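Long-range contacts in aminotransferase (PDB 4GRX), which probably catalyses PLP-dependent transfer of an amino group, as a class III omega-aminotransferase working as a dimer: residues L191-Y196 and G242-A247; W159-G164 and F233-M238; K85-R90 and H338-A343; L299-F304 and L346-V351. One frame throughout, in Å; residues are numbered along the deposited sequence.

Contact 1: L191-Y196 and G242-A247; sequences LTCPHY and GVIPPA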
# COMPACT_ATOMS: atom_id res chain seq x y z
N LEU A 191 -9.07 11.32 -20.84
CA LEU A 191 -8.91 11.92 -22.17
C LEU A 191 -8.45 10.86 -23.13
O LEU A 191 -8.08 9.77 -22.71
CB LEU A 191 -7.83 12.99 -22.14
CG LEU A 191 -7.79 14.06 -21.06
CD1 LEU A 191 -6.34 14.50 -20.92
CD2 LEU A 191 -8.68 15.22 -21.46
N THR A 192 -8.43 11.18 -24.42
CA THR A 192 -8.07 10.17 -25.43
C THR A 192 -6.64 9.67 -25.25
O THR A 192 -5.70 10.44 -24.99
CB THR A 192 -8.22 10.72 -26.86
OG1 THR A 192 -9.45 11.43 -26.96
CG2 THR A 192 -8.23 9.61 -27.86
N CYS A 193 -6.48 8.36 -25.40
CA CYS A 193 -5.20 7.72 -25.33
C CYS A 193 -4.38 8.05 -26.60
O CYS A 193 -4.88 7.85 -27.71
CB CYS A 193 -5.42 6.21 -25.20
SG CYS A 193 -3.90 5.27 -25.40
N PRO A 194 -3.13 8.54 -26.44
CA PRO A 194 -2.31 8.94 -27.61
C PRO A 194 -1.74 7.75 -28.40
O PRO A 194 -0.55 7.72 -28.72
CB PRO A 194 -1.20 9.80 -27.00
CG PRO A 194 -1.09 9.34 -25.58
CD PRO A 194 -2.45 8.85 -25.16
N HIS A 195 -2.60 6.78 -28.71
CA HIS A 195 -2.26 5.60 -29.48
C HIS A 195 -2.72 5.87 -30.87
O HIS A 195 -3.90 5.73 -31.20
CB HIS A 195 -2.97 4.39 -28.89
CG HIS A 195 -2.55 3.06 -29.49
ND1 HIS A 195 -3.13 1.90 -29.13
CD2 HIS A 195 -1.61 2.74 -30.46
CE1 HIS A 195 -2.56 0.88 -29.81
NE2 HIS A 195 -1.63 1.40 -30.62
N TYR A 196 -1.77 6.27 -31.71
CA TYR A 196 -2.08 6.74 -33.05
C TYR A 196 -2.74 5.66 -33.92
O TYR A 196 -3.73 5.93 -34.60
CB TYR A 196 -0.82 7.32 -33.71
CG TYR A 196 -1.02 7.73 -35.13
CD1 TYR A 196 -0.25 7.15 -36.16
CD2 TYR A 196 -1.99 8.67 -35.47
CE1 TYR A 196 -0.45 7.52 -37.49
CE2 TYR A 196 -2.20 9.04 -36.78
CZ TYR A 196 -1.43 8.46 -37.78
OH TYR A 196 -1.65 8.84 -39.08
N GLY A 242 -1.10 -2.00 -22.10
CA GLY A 242 -0.66 -2.80 -23.25
C GLY A 242 0.51 -2.28 -24.06
O GLY A 242 0.59 -2.55 -25.26
N VAL A 243 1.42 -1.55 -23.41
CA VAL A 243 2.65 -1.01 -24.02
C VAL A 243 2.36 -0.03 -25.15
O VAL A 243 2.49 -0.37 -26.33
CB VAL A 243 3.60 -2.10 -24.56
CG1 VAL A 243 4.92 -1.48 -24.95
CG2 VAL A 243 3.81 -3.19 -23.52
N ILE A 244 1.99 1.19 -24.79
CA ILE A 244 1.60 2.18 -25.78
C ILE A 244 2.52 3.39 -25.70
O ILE A 244 2.37 4.22 -24.79
CB ILE A 244 0.12 2.63 -25.58
CG1 ILE A 244 -0.83 1.42 -25.66
CG2 ILE A 244 -0.25 3.70 -26.61
CD1 ILE A 244 -2.22 1.68 -25.11
N PRO A 245 3.50 3.47 -26.64
CA PRO A 245 4.37 4.66 -26.75
C PRO A 245 3.54 5.82 -27.24
O PRO A 245 2.69 5.63 -28.10
CB PRO A 245 5.38 4.26 -27.84
CG PRO A 245 5.35 2.77 -27.85
CD PRO A 245 3.92 2.41 -27.56
N PRO A 246 3.80 7.03 -26.72
CA PRO A 246 2.99 8.17 -27.15
C PRO A 246 3.25 8.54 -28.60
O PRO A 246 4.36 8.33 -29.10
CB PRO A 246 3.46 9.29 -26.23
CG PRO A 246 4.85 8.92 -25.88
CD PRO A 246 4.92 7.42 -25.86
N ALA A 247 2.24 9.08 -29.27
CA ALA A 247 2.41 9.67 -30.59
C ALA A 247 3.49 10.75 -30.54
O ALA A 247 3.62 11.44 -29.53
CB ALA A 247 1.09 10.25 -31.07
O HOH W 1 0.85 6.34 -30.81
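Ile244 reaches across to His195 and Cys193, and its side chain makes most of the apolar part of this contact. At CB the chain forks. The CG2 branch, anti to the backbone N, packs against the root of the histidine, 3.6 Å from His195 CB, and lies almost as near to its CG. The other branch carries CG1 over one face of the imidazole, and the two side chains cross at about a right angle. At the tip, CD1 comes to 4.0 Å from Cys193 SG and lies close to His195 ND1. The far nitrogen, NE2, is taken up by Glu383.

Next to this apolar patch sits a polar clasp. Pro194 is the centre of an inverse gamma turn, and its carbonyl O accepts a bent bond (139°) from Ala247 N at 3.2 Å, in the carbonyl plane. Water 1 donates to the same Pro194 O at 2.9 Å, accepts from Tyr196 N at 2.8 Å, and gives a weak bond to Pro245 O. The two segments lie in loops that follow strands 188-191 and 229-234 of the large seven-stranded sheet. Ile244 against the imidazole and sulfur gives the main apolar packing, with a lesser touch of Tyr196 CB on Ala247 CB. Pro194, Pro245 and Pro246 have no N-H to donate, consistent with a polar link of one direct bond and one water.

Contact 2: W159-G164 and F233-M238; sequences WNAYHG and FAEPVM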
# COMPACT_ATOMS: atom_id res chain seq x y z
N TRP A 159 -7.43 7.45 -21.12
CA TRP A 159 -7.96 6.15 -21.39
C TRP A 159 -6.81 5.19 -21.62
O TRP A 159 -5.76 5.59 -22.13
CB TRP A 159 -8.95 6.19 -22.56
CG TRP A 159 -9.79 4.93 -22.60
CD1 TRP A 159 -9.80 3.95 -23.60
CD2 TRP A 159 -10.69 4.42 -21.56
NE1 TRP A 159 -10.65 2.93 -23.26
CE2 TRP A 159 -11.22 3.15 -22.06
CE3 TRP A 159 -11.11 4.89 -20.32
CZ2 TRP A 159 -12.11 2.38 -21.33
CZ3 TRP A 159 -12.02 4.11 -19.59
CH2 TRP A 159 -12.51 2.89 -20.09
N ASN A 160 -6.98 3.94 -21.18
CA ASN A 160 -5.90 2.94 -21.16
C ASN A 160 -4.81 3.21 -20.12
O ASN A 160 -3.89 2.40 -20.00
CB ASN A 160 -5.29 2.72 -22.55
CG ASN A 160 -6.27 2.15 -23.56
OD1 ASN A 160 -7.12 1.32 -23.23
ND2 ASN A 160 -6.14 2.58 -24.81
N ALA A 161 -4.88 4.31 -19.38
CA ALA A 161 -3.87 4.55 -18.33
C ALA A 161 -3.99 3.49 -17.23
O ALA A 161 -5.07 2.94 -16.97
CB ALA A 161 -4.01 5.93 -17.74
N TYR A 162 -2.87 3.19 -16.58
CA TYR A 162 -2.97 2.37 -15.39
C TYR A 162 -2.16 3.02 -14.28
O TYR A 162 -0.95 3.17 -14.39
CB TYR A 162 -2.51 0.94 -15.66
CG TYR A 162 -2.69 0.01 -14.47
CD1 TYR A 162 -3.81 -0.83 -14.38
CD2 TYR A 162 -1.75 -0.03 -13.44
CE1 TYR A 162 -3.99 -1.67 -13.29
CE2 TYR A 162 -1.92 -0.87 -12.35
CZ TYR A 162 -3.03 -1.68 -12.29
OH TYR A 162 -3.17 -2.50 -11.21
N HIS A 163 -2.85 3.42 -13.22
CA HIS A 163 -2.18 4.09 -12.11
C HIS A 163 -2.39 3.41 -10.78
O HIS A 163 -1.81 3.83 -9.78
CB HIS A 163 -2.56 5.56 -12.06
CG HIS A 163 -2.23 6.32 -13.32
ND1 HIS A 163 -0.99 6.81 -13.58
CD2 HIS A 163 -3.04 6.71 -14.40
CE1 HIS A 163 -1.01 7.45 -14.77
NE2 HIS A 163 -2.27 7.40 -15.27
N GLY A 164 -3.20 2.34 -10.75
CA GLY A 164 -3.27 1.50 -9.57
C GLY A 164 -4.65 1.00 -9.19
O GLY A 164 -5.60 1.11 -9.96
N PHE A 233 -1.85 13.30 -14.64
CA PHE A 233 -0.90 12.20 -14.54
C PHE A 233 -0.76 11.53 -15.90
O PHE A 233 -1.76 11.35 -16.61
CB PHE A 233 -1.37 11.15 -13.54
CG PHE A 233 -1.38 11.62 -12.12
CD1 PHE A 233 -2.27 12.63 -11.71
CD2 PHE A 233 -0.56 11.01 -11.18
CE1 PHE A 233 -2.29 13.05 -10.38
CE2 PHE A 233 -0.59 11.43 -9.86
CZ PHE A 233 -1.45 12.44 -9.46
N ALA A 234 0.46 11.11 -16.22
CA ALA A 234 0.72 10.28 -17.41
C ALA A 234 1.92 9.38 -17.22
O ALA A 234 2.96 9.81 -16.71
CB ALA A 234 0.92 11.16 -18.64
N GLU A 235 1.76 8.13 -17.64
CA GLU A 235 2.90 7.26 -17.88
C GLU A 235 3.57 7.74 -19.17
O GLU A 235 2.86 8.01 -20.16
CB GLU A 235 2.44 5.83 -18.11
CG GLU A 235 1.76 5.17 -16.93
CD GLU A 235 0.84 4.06 -17.36
OE1 GLU A 235 -0.37 4.34 -17.49
OE2 GLU A 235 1.32 2.92 -17.60
N PRO A 236 4.91 7.85 -19.18
CA PRO A 236 5.54 8.25 -20.46
C PRO A 236 5.19 7.26 -21.58
O PRO A 236 4.78 7.68 -22.67
CB PRO A 236 7.04 8.26 -20.14
CG PRO A 236 7.10 8.48 -18.66
CD PRO A 236 5.89 7.78 -18.08
N VAL A 237 5.35 5.97 -21.30
CA VAL A 237 4.90 4.89 -22.16
C VAL A 237 3.90 4.11 -21.32
O VAL A 237 4.21 3.76 -20.18
CB VAL A 237 6.04 3.92 -22.53
CG1 VAL A 237 5.54 2.85 -23.49
CG2 VAL A 237 7.21 4.65 -23.14
N MET A 238 2.71 3.85 -21.86
CA MET A 238 1.67 3.14 -21.11
C MET A 238 2.01 1.65 -20.94
O MET A 238 2.23 0.94 -21.91
CB MET A 238 0.31 3.32 -21.78
CG MET A 238 -0.23 4.74 -21.70
SD MET A 238 -1.90 4.84 -22.38
CE MET A 238 -2.46 6.41 -21.74
O HOH W 2 -1.38 2.08 -19.02
O HOH W 3 -2.68 9.02 -17.49
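Glu235 and Met238 both point into the loop that carries Tyr162, at the C-terminal edge of two adjacent parallel strands, 154-158 and 229-234. This is the central sheet of the fold type I PLP enzymes, whose C-terminal edge faces the active site. The glutamate extends beyond CG, and its OE1 takes the N-H of Tyr162 at 2.9 Å, nearly straight at 174°. The donor N meets OE1 on the syn side, 33° out of the carboxylate plane. Water 2 donates to the same OE1 and to Asn160 O, while OE2 is held by Gly239 N, so both ends of the carboxylate have partners that limit its rotation.

His163 is turned so that OE1 lies over one face of its ring, offset toward the rim and 4.1 Å above the plane. Its CE1 reaches Phe233 CB at 3.9 Å, and ND1 bonds to Asp268. The Tyr162 ring leads away from Glu235, to touch the bound delta-amino valeric acid and Gly332 of the second subunit. Met238, also extended, runs alongside the backbone of Trp159 to Ala161: SD lies 4.0 Å from Asn160 CB, and the terminal CE is 3.4 Å from Trp159 O. On the Phe233 side, water 3 sits in the plane of the imidazole, 2.8 Å from His163 NE2, and donates to Phe233 O at 2.7 Å.

Contact 3: K85-R90 and H338-A343; sequences KAQYDR and HPVGCA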
# COMPACT_ATOMS: atom_id res chain seq x y z
N LYS A 85 20.16 -9.24 2.83
CA LYS A 85 20.54 -9.98 4.03
C LYS A 85 21.36 -9.12 5.00
O LYS A 85 21.16 -9.18 6.22
CB LYS A 85 21.28 -11.26 3.66
CG LYS A 85 20.44 -12.27 2.89
CD LYS A 85 21.07 -13.65 2.88
CE LYS A 85 22.32 -13.71 2.02
NZ LYS A 85 22.94 -15.06 2.05
N ALA A 86 22.28 -8.33 4.45
CA ALA A 86 23.11 -7.42 5.23
C ALA A 86 22.27 -6.44 6.02
O ALA A 86 22.55 -6.18 7.19
CB ALA A 86 24.10 -6.67 4.34
N GLN A 87 21.21 -5.91 5.40
CA GLN A 87 20.35 -4.97 6.10
C GLN A 87 19.50 -5.61 7.18
O GLN A 87 19.21 -4.98 8.20
CB GLN A 87 19.48 -4.15 5.15
CG GLN A 87 18.79 -2.98 5.85
CD GLN A 87 19.77 -1.97 6.44
OE1 GLN A 87 19.68 -1.58 7.61
NE2 GLN A 87 20.74 -1.55 5.62
N TYR A 88 19.11 -6.86 6.98
CA TYR A 88 18.46 -7.60 8.06
C TYR A 88 19.40 -7.89 9.24
O TYR A 88 18.96 -7.92 10.40
CB TYR A 88 17.79 -8.87 7.53
CG TYR A 88 16.42 -8.60 6.99
CD1 TYR A 88 15.35 -8.38 7.86
CD2 TYR A 88 16.18 -8.53 5.62
CE1 TYR A 88 14.07 -8.12 7.37
CE2 TYR A 88 14.91 -8.27 5.13
CZ TYR A 88 13.86 -8.07 6.01
OH TYR A 88 12.58 -7.81 5.54
N ASP A 89 20.68 -8.09 8.96
CA ASP A 89 21.71 -8.29 9.99
C ASP A 89 21.87 -7.03 10.80
O ASP A 89 22.20 -7.08 11.98
CB ASP A 89 23.06 -8.62 9.37
CG ASP A 89 23.17 -10.06 8.94
OD1 ASP A 89 22.66 -10.95 9.66
OD2 ASP A 89 23.78 -10.32 7.87
N ARG A 90 21.62 -5.90 10.16
CA ARG A 90 21.98 -4.60 10.70
C ARG A 90 20.80 -3.96 11.44
O ARG A 90 20.95 -3.51 12.58
CB ARG A 90 22.47 -3.71 9.54
CG ARG A 90 23.12 -2.41 9.92
CD ARG A 90 23.29 -1.52 8.69
NE ARG A 90 23.49 -0.11 9.05
CZ ARG A 90 24.59 0.39 9.61
NH1 ARG A 90 25.61 -0.41 9.90
NH2 ARG A 90 24.67 1.68 9.90
N HIS A 338 11.19 2.33 4.89
CA HIS A 338 11.71 1.14 5.57
C HIS A 338 13.20 0.97 5.39
O HIS A 338 13.70 1.09 4.26
CB HIS A 338 10.96 -0.08 5.06
CG HIS A 338 10.97 -1.24 6.01
ND1 HIS A 338 12.02 -2.07 6.12
CD2 HIS A 338 10.01 -1.69 6.90
CE1 HIS A 338 11.75 -3.01 7.04
NE2 HIS A 338 10.52 -2.77 7.52
N PRO A 339 13.93 0.70 6.49
CA PRO A 339 15.38 0.50 6.43
C PRO A 339 15.79 -0.56 5.41
O PRO A 339 16.63 -0.30 4.55
CB PRO A 339 15.75 0.06 7.85
CG PRO A 339 14.45 -0.26 8.53
CD PRO A 339 13.44 0.63 7.88
N VAL A 340 15.18 -1.74 5.49
CA VAL A 340 15.46 -2.81 4.54
C VAL A 340 15.18 -2.37 3.09
O VAL A 340 16.03 -2.52 2.21
CB VAL A 340 14.70 -4.10 4.89
CG1 VAL A 340 14.83 -5.11 3.76
CG2 VAL A 340 15.25 -4.69 6.18
N GLY A 341 14.00 -1.83 2.85
CA GLY A 341 13.61 -1.46 1.50
C GLY A 341 14.45 -0.37 0.89
O GLY A 341 14.67 -0.34 -0.32
N CYS A 342 14.92 0.54 1.74
CA CYS A 342 15.73 1.65 1.27
C CYS A 342 17.11 1.15 0.86
O CYS A 342 17.58 1.50 -0.23
CB CYS A 342 15.84 2.73 2.34
SG CYS A 342 14.34 3.72 2.55
N ALA A 343 17.73 0.34 1.71
CA ALA A 343 18.98 -0.36 1.40
C ALA A 343 18.93 -1.07 0.07
O ALA A 343 19.85 -0.95 -0.74
CB ALA A 343 19.32 -1.36 2.50
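Val340 sets its CG2 methyl squarely over the ring of Tyr88, 3.6 Å from the ring centroid and only 11° off the normal, a CH-pi contact. Its other methyl, CG1, is anti to the backbone N (chi1 171°) and meets the ring nearer its rim, at CE2. The hydroxyl of this tightly packed ring bonds to Phe303 O of the second subunit. Beside the pair, Gln87 bends at chi2, which brings its amide to the methyl of Ala343: CG lies 3.6 Å from Val340 CA, and NE2 rests 3.4 Å from Ala343 CB.

The frame is a helix pair: the C-terminal end of helix 78-90 and the start of helix 339-354 run roughly antiparallel, 148° between their local directions and 9.1 Å at closest approach of those axes. His338 is the N-cap of the second helix, its ND1 accepting a weak bond from Val340 N at 3.2 Å.

Away from this packing, Ala86, Asp89 and Arg90 are exposed and do not touch residues 338-343; Arg90 makes its salt bridge with Asp103. Between subunits, Lys85 and Asp89 form reciprocal salt bridges with Asp89 and Lys85 of the second subunit.

Contact 4: L299-F304 and L346-V351; sequences LTAGFF and LKAIDV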
# COMPACT_ATOMS: atom_id res chain seq x y z
N LEU A 299 12.35 -0.05 -8.67
CA LEU A 299 13.02 0.71 -7.63
C LEU A 299 13.78 -0.23 -6.68
O LEU A 299 14.89 0.08 -6.25
CB LEU A 299 11.99 1.58 -6.88
CG LEU A 299 12.41 2.30 -5.61
CD1 LEU A 299 13.64 3.18 -5.82
CD2 LEU A 299 11.24 3.11 -5.05
N THR A 300 13.18 -1.39 -6.39
CA THR A 300 13.80 -2.43 -5.57
C THR A 300 14.02 -3.73 -6.34
O THR A 300 14.27 -4.78 -5.74
CB THR A 300 12.93 -2.79 -4.34
OG1 THR A 300 11.64 -3.27 -4.77
CG2 THR A 300 12.75 -1.59 -3.43
N ALA A 301 13.91 -3.67 -7.67
CA ALA A 301 13.96 -4.87 -8.50
C ALA A 301 13.05 -5.99 -7.97
O ALA A 301 13.39 -7.17 -8.00
CB ALA A 301 15.41 -5.36 -8.65
N GLY A 302 11.87 -5.59 -7.47
CA GLY A 302 10.91 -6.53 -6.87
C GLY A 302 11.37 -7.30 -5.65
O GLY A 302 10.75 -8.29 -5.29
N PHE A 303 12.44 -6.86 -4.99
CA PHE A 303 12.95 -7.54 -3.79
C PHE A 303 12.24 -7.11 -2.49
O PHE A 303 12.39 -7.76 -1.44
CB PHE A 303 14.48 -7.32 -3.64
CG PHE A 303 15.35 -8.37 -4.32
CD1 PHE A 303 15.19 -8.68 -5.67
CD2 PHE A 303 16.38 -8.99 -3.62
CE1 PHE A 303 16.02 -9.62 -6.28
CE2 PHE A 303 17.22 -9.92 -4.23
CZ PHE A 303 17.04 -10.24 -5.56
N PHE A 304 11.46 -6.03 -2.57
CA PHE A 304 10.83 -5.42 -1.40
C PHE A 304 9.80 -4.38 -1.83
O PHE A 304 10.06 -3.61 -2.76
CB PHE A 304 11.92 -4.75 -0.55
CG PHE A 304 11.48 -4.37 0.84
CD1 PHE A 304 11.73 -5.22 1.90
CD2 PHE A 304 10.84 -3.16 1.08
CE1 PHE A 304 11.34 -4.87 3.18
CE2 PHE A 304 10.46 -2.81 2.37
CZ PHE A 304 10.71 -3.67 3.41
N LEU A 346 18.84 1.31 -2.93
CA LEU A 346 20.18 1.81 -3.18
C LEU A 346 20.95 0.80 -4.03
O LEU A 346 21.46 1.15 -5.10
CB LEU A 346 20.92 2.08 -1.87
CG LEU A 346 20.54 3.34 -1.07
CD1 LEU A 346 21.20 3.30 0.30
CD2 LEU A 346 20.89 4.63 -1.81
N LYS A 347 21.01 -0.44 -3.57
CA LYS A 347 21.62 -1.52 -4.33
C LYS A 347 21.00 -1.71 -5.71
O LYS A 347 21.72 -1.90 -6.70
CB LYS A 347 21.58 -2.83 -3.56
CG LYS A 347 22.42 -3.92 -4.19
CD LYS A 347 23.90 -3.60 -4.08
CE LYS A 347 24.71 -4.46 -5.03
NZ LYS A 347 26.15 -4.08 -5.01
N ALA A 348 19.67 -1.68 -5.79
CA ALA A 348 19.00 -1.86 -7.09
C ALA A 348 19.34 -0.73 -8.07
O ALA A 348 19.67 -0.99 -9.24
CB ALA A 348 17.49 -2.00 -6.92
N ILE A 349 19.27 0.51 -7.60
CA ILE A 349 19.67 1.67 -8.39
C ILE A 349 21.13 1.53 -8.87
O ILE A 349 21.44 1.72 -10.05
CB ILE A 349 19.42 3.00 -7.61
CG1 ILE A 349 17.90 3.21 -7.48
CG2 ILE A 349 20.09 4.19 -8.30
CD1 ILE A 349 17.47 4.03 -6.29
N ASP A 350 22.02 1.14 -7.96
CA ASP A 350 23.42 0.93 -8.30
C ASP A 350 23.58 -0.19 -9.34
O ASP A 350 24.27 0.00 -10.34
CB ASP A 350 24.27 0.64 -7.05
CG ASP A 350 25.77 0.74 -7.32
OD1 ASP A 350 26.17 1.23 -8.41
OD2 ASP A 350 26.56 0.33 -6.44
N VAL A 351 22.93 -1.33 -9.12
CA VAL A 351 23.01 -2.47 -10.04
C VAL A 351 22.57 -2.10 -11.47
O VAL A 351 23.28 -2.39 -12.44
CB VAL A 351 22.22 -3.70 -9.53
CG1 VAL A 351 21.94 -4.69 -10.65
CG2 VAL A 351 22.97 -4.38 -8.39
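This is van der Waals packing of the loop between strands 292-295 and 307-311, where it enters a tight turn, on helix 339-354; Ala348 presses on the backbone of Leu299 and Thr300, shortly after the PLP-bearing Lys297. No hydrogen bond crosses between the two segments. The methyl CB of Ala348 sits 3.4 Å from Leu299 O and 3.9 Å from Thr300 C, and beyond them reaches Ala301 CB at 4.3 Å. The approach is close, the CA atoms of Thr300 and Ala348 lying 5.4 Å apart. Leu299 starts out pointing away from the helix, but with CG anti to the backbone N (chi1 171°) its CD1 comes round to lie 4.0 Å from Ile349 CD1, the two side chains running side by side.

The turn holds its own shape. It is a type I' turn closed by a bond from Phe303 N to Thr300 O, and Thr300 OG1 donates to Phe304 O at 2.6 Å, in the carbonyl plane and on a lone pair. The Phe304 ring meets Phe304 of the second subunit edge to face. Phe303 leans on helix 78-90, and Ile349 reaches Leu108 of helix 103-115, while the loop itself runs on into strand 307-311.

Overall arrangement
The four contacts fall into two pairs. Contacts 1 and 2, with centres 9 Å apart, lie among the loops following strands of the central sheet and meet directly, Ile244 N lying 2.9 Å from Met238 O. Contacts 3 and 4, with centres 12 Å apart, both use helix 339-354 and both reach the second subunit; Phe304 packs on Val340 and Gly341. Between the pairs nothing touches: contacts 2 and 4 have nearest atoms about 14 Å apart, and contacts 1 and 3 have centres 39 Å apart. Contact 2 is nearest the ligand, the side chain of Tyr162 being about 4 Å from delta-amino valeric acid, against about 12 Å for the side chain of Ile244 and about 14 Å for that of Thr300.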